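Local coordinates for protein DMATS type aromatic prenyltransferase (PDB 6ZRY) that probably transfers a dimethylallyl group to the indole of tryptophan, at C6, and binds that amino acid inside an ABBA-fold barrel, at residues R29-G34 / R96-A101; T110-S115 / H168-G173; D118-D123 / P160-E165; T225-V230 / G260-T265. All blocks are in the same frame, centred on the assembly; numbering follows the deposited sequence. Where two conformers were deposited one is given.

Interaction 1: R29-G34 / R96-A101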
loop_
_atom_site.group_PDB
_atom_site.type_symbol
_atom_site.label_atom_id
_atom_site.label_comp_id
_atom_site.label_asym_id
_atom_site.label_seq_id
_atom_site.Cartn_x
_atom_site.Cartn_y
_atom_site.Cartn_z
ATOM N N ARG A 29 -8.240 8.192 -14.667
ATOM C CA ARG A 29 -7.189 8.250 -15.713
ATOM C C ARG A 29 -6.523 9.625 -15.700
ATOM O O ARG A 29 -5.301 9.684 -15.929
ATOM C CB ARG A 29 -7.761 7.899 -17.076
ATOM C CG ARG A 29 -8.259 6.476 -17.169
ATOM C CD ARG A 29 -8.991 6.281 -18.469
ATOM N NE ARG A 29 -8.051 6.324 -19.574
ATOM C CZ ARG A 29 -8.389 6.246 -20.854
ATOM N NH1 ARG A 29 -7.448 6.262 -21.782
ATOM N NH2 ARG A 29 -9.664 6.155 -21.198
ATOM N N ASN A 30 -7.282 10.677 -15.412
ATOM C CA ASN A 30 -6.741 12.059 -15.247
ATOM C C ASN A 30 -5.813 12.091 -14.032
ATOM O O ASN A 30 -4.762 12.741 -14.103
ATOM C CB ASN A 30 -7.855 13.102 -15.126
ATOM C CG ASN A 30 -8.508 13.398 -16.462
ATOM O OD1 ASN A 30 -7.916 13.130 -17.517
ATOM N ND2 ASN A 30 -9.719 13.947 -16.435
ATOM N N LEU A 31 -6.185 11.402 -12.949
ATOM C CA LEU A 31 -5.401 11.448 -11.703
ATOM C C LEU A 31 -4.127 10.618 -11.896
ATOM O O LEU A 31 -3.079 11.103 -11.477
ATOM C CB LEU A 31 -6.260 10.992 -10.530
ATOM C CG LEU A 31 -7.373 11.960 -10.144
ATOM C CD1 LEU A 31 -8.271 11.335 -9.108
ATOM C CD2 LEU A 31 -6.814 13.272 -9.643
ATOM N N LEU A 32 -4.192 9.454 -12.575
ATOM C CA LEU A 32 -2.977 8.648 -12.836
ATOM C C LEU A 32 -1.966 9.464 -13.655
ATOM O O LEU A 32 -0.754 9.413 -13.316
ATOM C CB LEU A 32 -3.345 7.341 -13.539
ATOM C CG LEU A 32 -2.174 6.496 -14.051
ATOM C CD1 LEU A 32 -1.280 5.988 -12.896
ATOM C CD2 LEU A 32 -2.708 5.327 -14.869
ATOM N N ALA A 33 -2.402 10.149 -14.725
ATOM C CA ALA A 33 -1.528 11.021 -15.537
ATOM C C ALA A 33 -0.854 12.063 -14.646
ATOM O O ALA A 33 0.343 12.272 -14.804
ATOM C CB ALA A 33 -2.315 11.669 -16.672
ATOM N N GLY A 34 -1.597 12.692 -13.732
ATOM C CA GLY A 34 -1.044 13.672 -12.766
ATOM C C GLY A 34 -0.003 13.029 -11.874
ATOM O O GLY A 34 1.075 13.597 -11.689
ATOM N N ARG A 96 3.987 15.994 -3.405
ATOM C CA ARG A 96 3.189 16.921 -2.580
ATOM C C ARG A 96 2.528 17.958 -3.501
ATOM O O ARG A 96 1.337 18.236 -3.295
ATOM C CB ARG A 96 4.040 17.574 -1.496
ATOM C CG ARG A 96 3.201 18.245 -0.426
ATOM C CD ARG A 96 4.000 19.198 0.434
ATOM N NE ARG A 96 3.145 20.298 0.825
ATOM C CZ ARG A 96 3.559 21.393 1.438
ATOM N NH1 ARG A 96 2.688 22.331 1.756
ATOM N NH2 ARG A 96 4.840 21.549 1.731
ATOM N N GLY A 97 3.263 18.458 -4.507
ATOM C CA GLY A 97 2.726 19.366 -5.530
ATOM C C GLY A 97 1.464 18.808 -6.169
ATOM O O GLY A 97 0.461 19.505 -6.219
ATOM N N PHE A 98 1.492 17.544 -6.578
ATOM C CA PHE A 98 0.319 16.861 -7.162
ATOM C C PHE A 98 -0.836 16.823 -6.159
ATOM O O PHE A 98 -1.958 17.160 -6.512
ATOM C CB PHE A 98 0.695 15.451 -7.619
ATOM C CG PHE A 98 -0.478 14.596 -7.945
ATOM C CD1 PHE A 98 -1.257 14.860 -9.053
ATOM C CD2 PHE A 98 -0.822 13.520 -7.131
ATOM C CE1 PHE A 98 -2.358 14.086 -9.337
ATOM C CE2 PHE A 98 -1.910 12.731 -7.446
ATOM C CZ PHE A 98 -2.675 13.012 -8.539
ATOM N N LEU A 99 -0.570 16.329 -4.948
ATOM C CA LEU A 99 -1.602 16.185 -3.914
ATOM C C LEU A 99 -2.187 17.560 -3.558
ATOM O O LEU A 99 -3.414 17.650 -3.431
ATOM C CB LEU A 99 -0.997 15.483 -2.686
ATOM C CG LEU A 99 -0.778 13.983 -2.864
ATOM C CD1 LEU A 99 0.095 13.429 -1.763
ATOM C CD2 LEU A 99 -2.096 13.262 -2.916
ATOM N N ASP A 100 -1.335 18.575 -3.377
ATOM C CA ASP A 100 -1.794 19.931 -2.942
ATOM C C ASP A 100 -2.707 20.513 -4.024
ATOM O O ASP A 100 -3.745 21.068 -3.673
ATOM C CB ASP A 100 -0.614 20.850 -2.611
ATOM C CG ASP A 100 0.080 20.518 -1.298
ATOM O OD1 ASP A 100 -0.459 19.731 -0.543
ATOM O OD2 ASP A 100 1.153 21.055 -1.066
ATOM N N ALA A 101 -2.356 20.334 -5.290
ATOM C CA ALA A 101 -3.187 20.783 -6.438
ATOM C C ALA A 101 -4.546 20.070 -6.389
ATOM O O ALA A 101 -5.587 20.729 -6.596
ATOM C CB ALA A 101 -2.470 20.525 -7.746
#

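Interaction 2: T110-S115 / H168-G173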
loop_
_atom_site.group_PDB
_atom_site.type_symbol
_atom_site.label_atom_id
_atom_site.label_comp_id
_atom_site.label_asym_id
_atom_site.label_seq_id
_atom_site.Cartn_x
_atom_site.Cartn_y
_atom_site.Cartn_z
ATOM N N THR A 110 -6.938 20.218 4.686
ATOM C CA THR A 110 -5.737 19.377 4.949
ATOM C C THR A 110 -5.073 19.799 6.258
ATOM O O THR A 110 -3.866 19.551 6.410
ATOM C CB THR A 110 -4.752 19.499 3.785
ATOM O OG1 THR A 110 -4.351 20.872 3.745
ATOM C CG2 THR A 110 -5.356 19.062 2.468
ATOM N N SER A 111 -5.837 20.389 7.172
ATOM C CA SER A 111 -5.327 20.976 8.431
ATOM C C SER A 111 -4.671 19.883 9.289
ATOM O O SER A 111 -3.635 20.163 9.861
ATOM C CB SER A 111 -6.418 21.679 9.191
ATOM O OG SER A 111 -7.251 20.728 9.808
ATOM N N ARG A 112 -5.248 18.687 9.366
ATOM C CA ARG A 112 -4.676 17.583 10.192
ATOM C C ARG A 112 -3.313 17.182 9.626
ATOM O O ARG A 112 -2.340 17.176 10.390
ATOM C CB ARG A 112 -5.608 16.370 10.267
ATOM C CG ARG A 112 -6.879 16.613 11.061
ATOM C CD ARG A 112 -7.232 15.428 11.951
ATOM N NE ARG A 112 -8.441 15.652 12.745
ATOM C CZ ARG A 112 -9.668 15.609 12.258
ATOM N NH1 ARG A 112 -10.703 15.820 13.054
ATOM N NH2 ARG A 112 -9.866 15.356 10.976
ATOM N N LEU A 113 -3.236 16.913 8.319
ATOM C CA LEU A 113 -1.964 16.598 7.614
ATOM C C LEU A 113 -0.984 17.771 7.797
ATOM O O LEU A 113 0.186 17.529 8.179
ATOM C CB LEU A 113 -2.261 16.304 6.127
ATOM C CG LEU A 113 -1.035 16.084 5.240
ATOM C CD1 LEU A 113 -0.254 14.844 5.684
ATOM C CD2 LEU A 113 -1.421 15.970 3.767
ATOM N N ASP A 114 -1.440 19.007 7.593
ATOM C CA ASP A 114 -0.583 20.224 7.722
ATOM C C ASP A 114 -0.001 20.306 9.136
ATOM O O ASP A 114 1.199 20.699 9.267
ATOM C CB ASP A 114 -1.356 21.490 7.345
ATOM C CG ASP A 114 -1.696 21.557 5.866
ATOM O OD1 ASP A 114 -2.738 22.136 5.534
ATOM O OD2 ASP A 114 -0.935 21.001 5.070
ATOM N N SER A 115 -0.779 19.912 10.154
ATOM C CA SER A 115 -0.409 20.072 11.575
ATOM C C SER A 115 0.815 19.198 11.926
ATOM O O SER A 115 1.458 19.504 12.951
ATOM C CB SER A 115 -1.590 19.811 12.482
ATOM O OG SER A 115 -1.753 18.416 12.738
ATOM N N HIS A 168 0.504 12.284 18.892
ATOM C CA HIS A 168 0.146 13.207 20.011
ATOM C C HIS A 168 -0.476 14.494 19.452
ATOM O O HIS A 168 -1.551 14.913 19.930
ATOM C CB HIS A 168 1.369 13.510 20.887
ATOM C CG HIS A 168 1.064 14.490 21.962
ATOM N ND1 HIS A 168 0.008 14.321 22.820
ATOM C CD2 HIS A 168 1.624 15.656 22.280
ATOM C CE1 HIS A 168 -0.060 15.349 23.622
ATOM N NE2 HIS A 168 0.912 16.175 23.315
ATOM N N ARG A 169 0.140 15.090 18.446
ATOM C CA ARG A 169 -0.384 16.334 17.838
ATOM C C ARG A 169 -1.793 16.103 17.319
ATOM O O ARG A 169 -2.576 17.025 17.349
ATOM C CB ARG A 169 0.472 16.823 16.687
ATOM C CG ARG A 169 1.779 17.436 17.135
ATOM C CD ARG A 169 2.009 18.735 16.428
ATOM N NE ARG A 169 3.379 19.156 16.616
ATOM C CZ ARG A 169 4.205 19.499 15.651
ATOM N NH1 ARG A 169 3.806 19.515 14.385
ATOM N NH2 ARG A 169 5.438 19.858 15.964
ATOM N N LEU A 170 -2.087 14.919 16.810
ATOM C CA LEU A 170 -3.392 14.668 16.161
ATOM C C LEU A 170 -4.458 14.332 17.199
ATOM O O LEU A 170 -5.615 14.232 16.805
ATOM C CB LEU A 170 -3.211 13.557 15.137
ATOM C CG LEU A 170 -2.407 13.965 13.907
ATOM C CD1 LEU A 170 -2.129 12.748 13.032
ATOM C CD2 LEU A 170 -3.144 15.038 13.111
ATOM N N GLY A 171 -4.080 14.162 18.480
ATOM C CA GLY A 171 -5.009 13.782 19.551
ATOM C C GLY A 171 -5.180 12.281 19.621
ATOM O O GLY A 171 -6.178 11.817 20.197
ATOM N N LEU A 172 -4.221 11.553 19.079
ATOM C CA LEU A 172 -4.101 10.097 19.150
ATOM C C LEU A 172 -2.926 9.802 20.090
ATOM O O LEU A 172 -2.430 10.768 20.760
ATOM C CB LEU A 172 -3.891 9.555 17.725
ATOM C CG LEU A 172 -5.047 9.850 16.749
ATOM C CD1 LEU A 172 -4.697 9.468 15.315
ATOM C CD2 LEU A 172 -6.321 9.138 17.195
ATOM N N GLY A 173 -2.487 8.576 20.170
ATOM C CA GLY A 173 -1.282 8.247 20.935
ATOM C C GLY A 173 -1.490 7.054 21.851
ATOM O O GLY A 173 -0.532 6.307 22.013
#

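Interaction 3: D118-D123 / P160-E165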
loop_
_atom_site.group_PDB
_atom_site.type_symbol
_atom_site.label_atom_id
_atom_site.label_comp_id
_atom_site.label_asym_id
_atom_site.label_seq_id
_atom_site.Cartn_x
_atom_site.Cartn_y
_atom_site.Cartn_z
ATOM N N ASP A 118 5.864 19.559 9.716
ATOM C CA ASP A 118 7.188 19.980 10.242
ATOM C C ASP A 118 7.898 18.815 10.922
ATOM O O ASP A 118 9.147 18.861 10.973
ATOM C CB ASP A 118 7.093 21.199 11.176
ATOM C CG ASP A 118 6.444 20.949 12.518
ATOM O OD1 ASP A 118 5.232 20.711 12.539
ATOM O OD2 ASP A 118 7.163 21.017 13.536
ATOM N N LEU A 119 7.162 17.816 11.445
ATOM C CA LEU A 119 7.787 16.653 12.107
ATOM C C LEU A 119 8.472 15.784 11.063
ATOM O O LEU A 119 9.507 15.213 11.392
ATOM C CB LEU A 119 6.736 15.849 12.890
ATOM C CG LEU A 119 6.034 16.600 14.007
ATOM C CD1 LEU A 119 4.969 15.723 14.636
ATOM C CD2 LEU A 119 7.024 17.074 15.066
ATOM N N PHE A 120 7.925 15.699 9.846
ATOM C CA PHE A 120 8.497 14.898 8.739
ATOM C C PHE A 120 9.449 15.746 7.890
ATOM O O PHE A 120 10.254 15.160 7.219
ATOM C CB PHE A 120 7.392 14.253 7.886
ATOM C CG PHE A 120 6.544 13.248 8.645
ATOM C CD1 PHE A 120 5.513 13.676 9.473
ATOM C CD2 PHE A 120 6.760 11.879 8.511
ATOM C CE1 PHE A 120 4.723 12.769 10.159
ATOM C CE2 PHE A 120 5.974 10.967 9.209
ATOM C CZ PHE A 120 4.953 11.409 10.029
ATOM N N ALA A 121 9.343 17.072 7.921
ATOM C CA ALA A 121 10.066 17.957 6.980
ATOM C C ALA A 121 11.558 17.869 7.270
ATOM O O ALA A 121 11.956 17.979 8.443
ATOM C CB ALA A 121 9.566 19.383 7.070
ATOM N N THR A 122 12.351 17.671 6.226
ATOM C CA THR A 122 13.823 17.573 6.307
ATOM C C THR A 122 14.388 17.785 4.915
ATOM O O THR A 122 13.752 17.334 3.928
ATOM C CB THR A 122 14.280 16.244 6.917
ATOM O OG1 THR A 122 15.711 16.244 6.926
ATOM C CG2 THR A 122 13.764 15.030 6.171
ATOM N N ASP A 123 15.513 18.496 4.844
ATOM C CA ASP A 123 16.224 18.806 3.585
ATOM C C ASP A 123 16.947 17.568 3.081
ATOM O O ASP A 123 17.208 17.514 1.880
ATOM C CB ASP A 123 17.209 19.958 3.776
ATOM C CG ASP A 123 16.577 21.291 3.467
ATOM O OD1 ASP A 123 15.479 21.281 2.832
ATOM O OD2 ASP A 123 17.178 22.325 3.839
ATOM N N PRO A 160 10.477 6.078 15.999
ATOM C CA PRO A 160 9.475 5.898 17.036
ATOM C C PRO A 160 9.036 7.256 17.624
ATOM O O PRO A 160 7.831 7.438 17.836
ATOM C CB PRO A 160 10.132 4.933 18.036
ATOM C CG PRO A 160 11.247 4.272 17.242
ATOM C CD PRO A 160 11.710 5.340 16.277
ATOM N N ALA A 161 9.976 8.187 17.814
ATOM C CA ALA A 161 9.724 9.520 18.418
ATOM C C ALA A 161 8.942 10.383 17.445
ATOM O O ALA A 161 8.034 11.072 17.890
ATOM C CB ALA A 161 11.024 10.186 18.791
ATOM N N LEU A 162 9.291 10.324 16.155
ATOM C CA LEU A 162 8.566 11.025 15.077
ATOM C C LEU A 162 7.100 10.596 15.116
ATOM O O LEU A 162 6.236 11.470 15.214
ATOM C CB LEU A 162 9.198 10.715 13.720
ATOM C CG LEU A 162 8.943 11.748 12.616
ATOM C CD1 LEU A 162 9.759 11.449 11.376
ATOM C CD2 LEU A 162 7.478 11.843 12.250
ATOM N N VAL A 163 6.830 9.282 15.089
ATOM C CA VAL A 163 5.435 8.762 15.087
ATOM C C VAL A 163 4.753 9.177 16.397
ATOM O O VAL A 163 3.599 9.672 16.332
ATOM C CB VAL A 163 5.390 7.234 14.869
ATOM C CG1 VAL A 163 3.965 6.716 14.922
ATOM C CG2 VAL A 163 6.066 6.830 13.558
ATOM N N SER A 164 5.420 9.012 17.542
ATOM C CA SER A 164 4.830 9.371 18.848
ATOM C C SER A 164 4.370 10.836 18.834
ATOM O O SER A 164 3.188 11.139 19.268
ATOM C CB SER A 164 5.790 9.115 19.997
ATOM O OG SER A 164 5.235 9.642 21.184
ATOM N N GLU A 165 5.224 11.731 18.352
ATOM C CA GLU A 165 4.948 13.188 18.391
ATOM C C GLU A 165 3.856 13.533 17.372
ATOM O O GLU A 165 2.992 14.350 17.705
ATOM C CB GLU A 165 6.222 14.004 18.185
ATOM C CG GLU A 165 6.065 15.449 18.614
ATOM C CD GLU A 165 5.218 15.676 19.862
ATOM O OE1 GLU A 165 4.181 16.334 19.722
ATOM O OE2 GLU A 165 5.598 15.182 20.986
#

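Interaction 4: T225-V230 / G260-T265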
loop_
_atom_site.group_PDB
_atom_site.type_symbol
_atom_site.label_atom_id
_atom_site.label_comp_id
_atom_site.label_asym_id
_atom_site.label_seq_id
_atom_site.Cartn_x
_atom_site.Cartn_y
_atom_site.Cartn_z
ATOM N N THR A 225 1.041 -12.402 14.841
ATOM C CA THR A 225 -0.347 -12.478 15.402
ATOM C C THR A 225 -0.337 -12.002 16.845
ATOM O O THR A 225 -1.360 -11.506 17.284
ATOM C CB THR A 225 -0.979 -13.866 15.229
ATOM O OG1 THR A 225 -0.133 -14.880 15.757
ATOM C CG2 THR A 225 -1.279 -14.158 13.775
ATOM N N ARG A 226 0.766 -12.143 17.563
ATOM C CA ARG A 226 0.864 -11.572 18.941
ATOM C C ARG A 226 0.840 -10.028 18.827
ATOM O O ARG A 226 0.123 -9.391 19.602
ATOM C CB ARG A 226 2.116 -12.058 19.676
ATOM C CG ARG A 226 2.284 -11.414 21.045
ATOM C CD ARG A 226 1.067 -11.422 21.955
ATOM N NE ARG A 226 1.380 -10.671 23.150
ATOM C CZ ARG A 226 1.413 -9.358 23.223
ATOM N NH1 ARG A 226 1.074 -8.623 22.171
ATOM N NH2 ARG A 226 1.800 -8.761 24.351
ATOM N N ALA A 227 1.542 -9.461 17.861
ATOM C CA ALA A 227 1.483 -8.011 17.585
ATOM C C ALA A 227 0.035 -7.643 17.238
ATOM O O ALA A 227 -0.511 -6.692 17.816
ATOM C CB ALA A 227 2.450 -7.643 16.512
ATOM N N ALA A 228 -0.627 -8.441 16.413
ATOM C CA ALA A 228 -2.003 -8.125 15.972
ATOM C C ALA A 228 -2.982 -8.157 17.149
ATOM O O ALA A 228 -4.001 -7.459 17.091
ATOM C CB ALA A 228 -2.429 -9.068 14.880
ATOM N N SER A 229 -2.709 -8.960 18.174
ATOM C CA SER A 229 -3.658 -9.228 19.275
ATOM C C SER A 229 -3.907 -7.979 20.131
ATOM O O SER A 229 -4.854 -8.038 20.929
ATOM C CB SER A 229 -3.234 -10.420 20.108
ATOM O OG SER A 229 -2.012 -10.183 20.751
ATOM N N VAL A 230 -3.147 -6.878 19.979
ATOM C CA VAL A 230 -3.488 -5.592 20.681
ATOM C C VAL A 230 -4.742 -4.975 20.056
ATOM O O VAL A 230 -5.352 -4.108 20.708
ATOM C CB VAL A 230 -2.345 -4.545 20.739
ATOM C CG1 VAL A 230 -1.115 -5.088 21.456
ATOM C CG2 VAL A 230 -1.980 -3.983 19.372
ATOM N N GLY A 260 2.054 -5.650 8.937
ATOM C CA GLY A 260 0.785 -5.385 9.604
ATOM C C GLY A 260 0.468 -3.927 9.611
ATOM O O GLY A 260 1.402 -3.125 9.782
ATOM N N SER A 261 -0.799 -3.572 9.497
ATOM C CA SER A 261 -1.248 -2.177 9.666
ATOM C C SER A 261 -2.285 -2.088 10.778
ATOM O O SER A 261 -3.025 -3.053 11.004
ATOM C CB SER A 261 -1.720 -1.562 8.382
ATOM O OG SER A 261 -2.970 -2.069 8.011
ATOM N N TYR A 262 -2.216 -0.983 11.498
ATOM C CA TYR A 262 -3.006 -0.660 12.689
ATOM C C TYR A 262 -3.759 0.617 12.429
ATOM O O TYR A 262 -3.142 1.602 12.044
ATOM C CB TYR A 262 -2.058 -0.526 13.889
ATOM C CG TYR A 262 -1.316 -1.797 14.186
ATOM C CD1 TYR A 262 -0.127 -2.126 13.535
ATOM C CD2 TYR A 262 -1.876 -2.733 15.027
ATOM C CE1 TYR A 262 0.513 -3.340 13.768
ATOM C CE2 TYR A 262 -1.242 -3.932 15.297
ATOM C CZ TYR A 262 -0.041 -4.236 14.682
ATOM O OH TYR A 262 0.538 -5.449 14.973
ATOM N N THR A 263 -5.052 0.616 12.634
ATOM C CA THR A 263 -5.893 1.805 12.491
ATOM C C THR A 263 -6.101 2.422 13.866
ATOM O O THR A 263 -6.688 1.753 14.720
ATOM C CB THR A 263 -7.210 1.479 11.794
ATOM O OG1 THR A 263 -6.889 0.926 10.525
ATOM C CG2 THR A 263 -8.054 2.703 11.574
ATOM N N PHE A 264 -5.607 3.644 14.043
ATOM C CA PHE A 264 -5.707 4.461 15.277
ATOM C C PHE A 264 -6.817 5.476 15.083
ATOM O O PHE A 264 -6.831 6.197 14.044
ATOM C CB PHE A 264 -4.396 5.174 15.593
ATOM C CG PHE A 264 -3.199 4.275 15.717
ATOM C CD1 PHE A 264 -3.287 3.058 16.382
ATOM C CD2 PHE A 264 -1.975 4.638 15.179
ATOM C CE1 PHE A 264 -2.171 2.238 16.525
ATOM C CE2 PHE A 264 -0.870 3.807 15.316
ATOM C CZ PHE A 264 -0.976 2.608 15.978
ATOM N N THR A 265 -7.713 5.548 16.042
ATOM C CA THR A 265 -8.864 6.462 16.001
ATOM C C THR A 265 -8.982 7.213 17.336
ATOM O O THR A 265 -8.496 6.689 18.372
ATOM C CB THR A 265 -10.117 5.676 15.604
ATOM O OG1 THR A 265 -11.081 6.668 15.273
ATOM C CG2 THR A 265 -10.597 4.730 16.689
#

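Interaction 1: R29-G34 / R96-A101
Phe98 lays its ring against the backbone of Gly34, where helix 88-106 runs past helix 26-36. The ring meets the glycine with one side of its rim: CD1 and CE1 each lie 3.6 Å from Gly34 C, and CE1 is 3.7 Å from Gly34 CA. The approach is oblique, so the main chain rests neither squarely over the ring nor edge-on to it. With CG anti to the backbone N (chi1 168°), Phe98 reaches straight out from its own helix into the space between the two. The missing side chain of Gly34 makes this possible, since a CB built there would fall 2.6 Å from Phe98 CE1, a plain clash.

One turn earlier, Leu31 closes the far end of the ring. Its carbonyl O comes within 3.5 Å of Phe98 CZ, again obliquely, while its methyl CD2 stands 4.3 Å from the same CZ in a looser apolar contact. Leu31 also packs on Pro143 and Phe145 of strand 141-149, and Phe98 on Cys133 of strand 131-138, so the pair sits where two outer helices of the barrel close over the sheet. No hydrogen bond or salt bridge crosses between 29-34 and 96-101. The join therefore depends on the van der Waals fit of an aromatic ring to bare helix backbone, with a minor apolar contribution from Leu31.

Interaction 2: T110-S115 / H168-G173
Arg169 and Leu170, the last residues of helix 159-170 before its Schellman motif at Gly171, face the short helix 111-114 on the outside of the ABBA barrel. Gly171 has positive phi, and its N bonds back to His168 O, which ends the helix just beyond the two contact residues.

The polar part of the contact is one hydrogen bond. Arg169 NH1 donates to Ser115 O at 2.8 Å with an N-H...O angle of 145°; the oxygen lies at the edge of the guanidinium, near its plane, and the nitrogen in turn lies in the carbonyl plane. The arginine chain bends at chi2 (-133°) to bring that edge round. NH1 also forms a salt bridge with Asp118, so this one nitrogen serves two oxygens.

The packing part belongs to Leu170, whose methyl CD2 rests on a carbonyl oxygen, Arg112 O, at 3.6 Å, and on Arg112 CB at 4.0 Å. Arg112 sends its guanidinium another way, to Gly205 O. Leu170 also packs on Phe198 and Val210 of the barrel strands.

Ser115 joins both parts, and an alanine here would probably leave Arg112 O without its hydroxyl donor and thin the packing on Leu170. Its OG sits between the backbone N and the carbonyl carbon, 2.7 Å from Arg112 O and 3.7 Å from Leu170 CD2.

Interaction 3: D118-D123 / P160-E165
Leu119 O is met by two groups: it lies against Leu162 CG at 3.7 Å, and it takes a weak hydrogen bond from Lys154 NZ. Leu162 belongs to helix 159-170 in the outer layer of the ABBA barrel, and the short, weakly bonded helix 117-120 packs against it. At the start of the 160-165 segment, Pro160 O accepts from Ser164 N and from the hydroxyl of Tyr176, which ties this part of the helix to helix 174-182. No hydrogen bond passes between 118-123 and 160-165 themselves.

The main feature of the contact is a CH-pi interaction. Leu162 points its methyl CD2 at one face of the Phe120 ring, 3.4 Å from the ring centroid and only 13° off the ring normal. The methyl is thus centred over the ring, and the two side chains cross at about a right angle. Leu162 stretches out to reach it, CG anti to the backbone N and chi2 extended (172°). Phe120 also meets the ring of Phe198 from strand 193-201, which links the pair to the barrel wall.

Leu119 fills the neighbouring ground, its CB 4.1 Å from Leu162 CD2. Further along the helix its two methyls lie side by side against Glu165, the side chains again crossing at about a right angle. Leu119 CD1 meets the main-chain carbonyl carbon, Glu165 C, at 3.7 Å, and Leu119 CD2 meets the side-chain methylene Glu165 CG at 4.0 Å.

Interaction 4: T225-V230 / G260-T265
Tyr262 stands out from strand 258-265 of the ABBA barrel and pushes its phenol end against Ala227 of helix 221-228. The contact is a buried one between barrel wall and outer helix layer, about 12 Å from the bound tryptophan as measured from the tyrosine side chain. CG of Tyr262 is anti to the carbonyl carbon (chi1 -62°), which carries the ring from the strand toward the helix.

Polar and backbone approaches gather at the hydroxyl. Tyr262 OH lies 3.2 Å from Ala227 C, 3.3 Å from Ala227 O and 3.5 Å from Ala228 N, so it abuts the peptide group between the two alanines. Ala227 O is at the edge of the ring, near its plane. The methyl of Ala227 also touches the hydroxyl, CB to Tyr262 OH being 3.3 Å.

Apolar packing comes from Val230, three residues on from Ala227. Its CG2 is 4.1 Å from Tyr262 CE2, meeting the ring obliquely, and the two side chains cross nearly at right angles. Leu179 of helix 174-182 touches both residues, while Tyr274 on the adjacent strand meets the Tyr262 ring edge-to-face. An alanine in place of Tyr262 would probably open a gap beside Ala227, whose peptide would lose the phenol end abutting it, and deprive Val230 and Tyr274 of the ring they pack on.

Within the turn that carries Val230, Ser229 gives its N and its hydroxyl to one acceptor: Ser229 OG is 2.6 Å from Arg226 O.

Along the chain, interaction 3 is nested in the loop that interaction 2 closes; interaction 1 comes before both and interaction 4 after. Interactions 2 and 3 share helix 159-170, their centres 12 Å apart, and are joined by the salt bridge of Arg169 with Asp118. Interaction 2 also touches interaction 4, 20 Å away between centres, where Leu172 packs on Thr265. Interactions 1 and 4 are the most distant, with centres 31 Å apart on opposite sides of the chain's centre. Interactions 1 to 3 join pieces of the outer helical layer and lie away from the annotated sites, whereas interaction 4 joins that layer to a strand of the antiparallel barrel that holds the tryptophan.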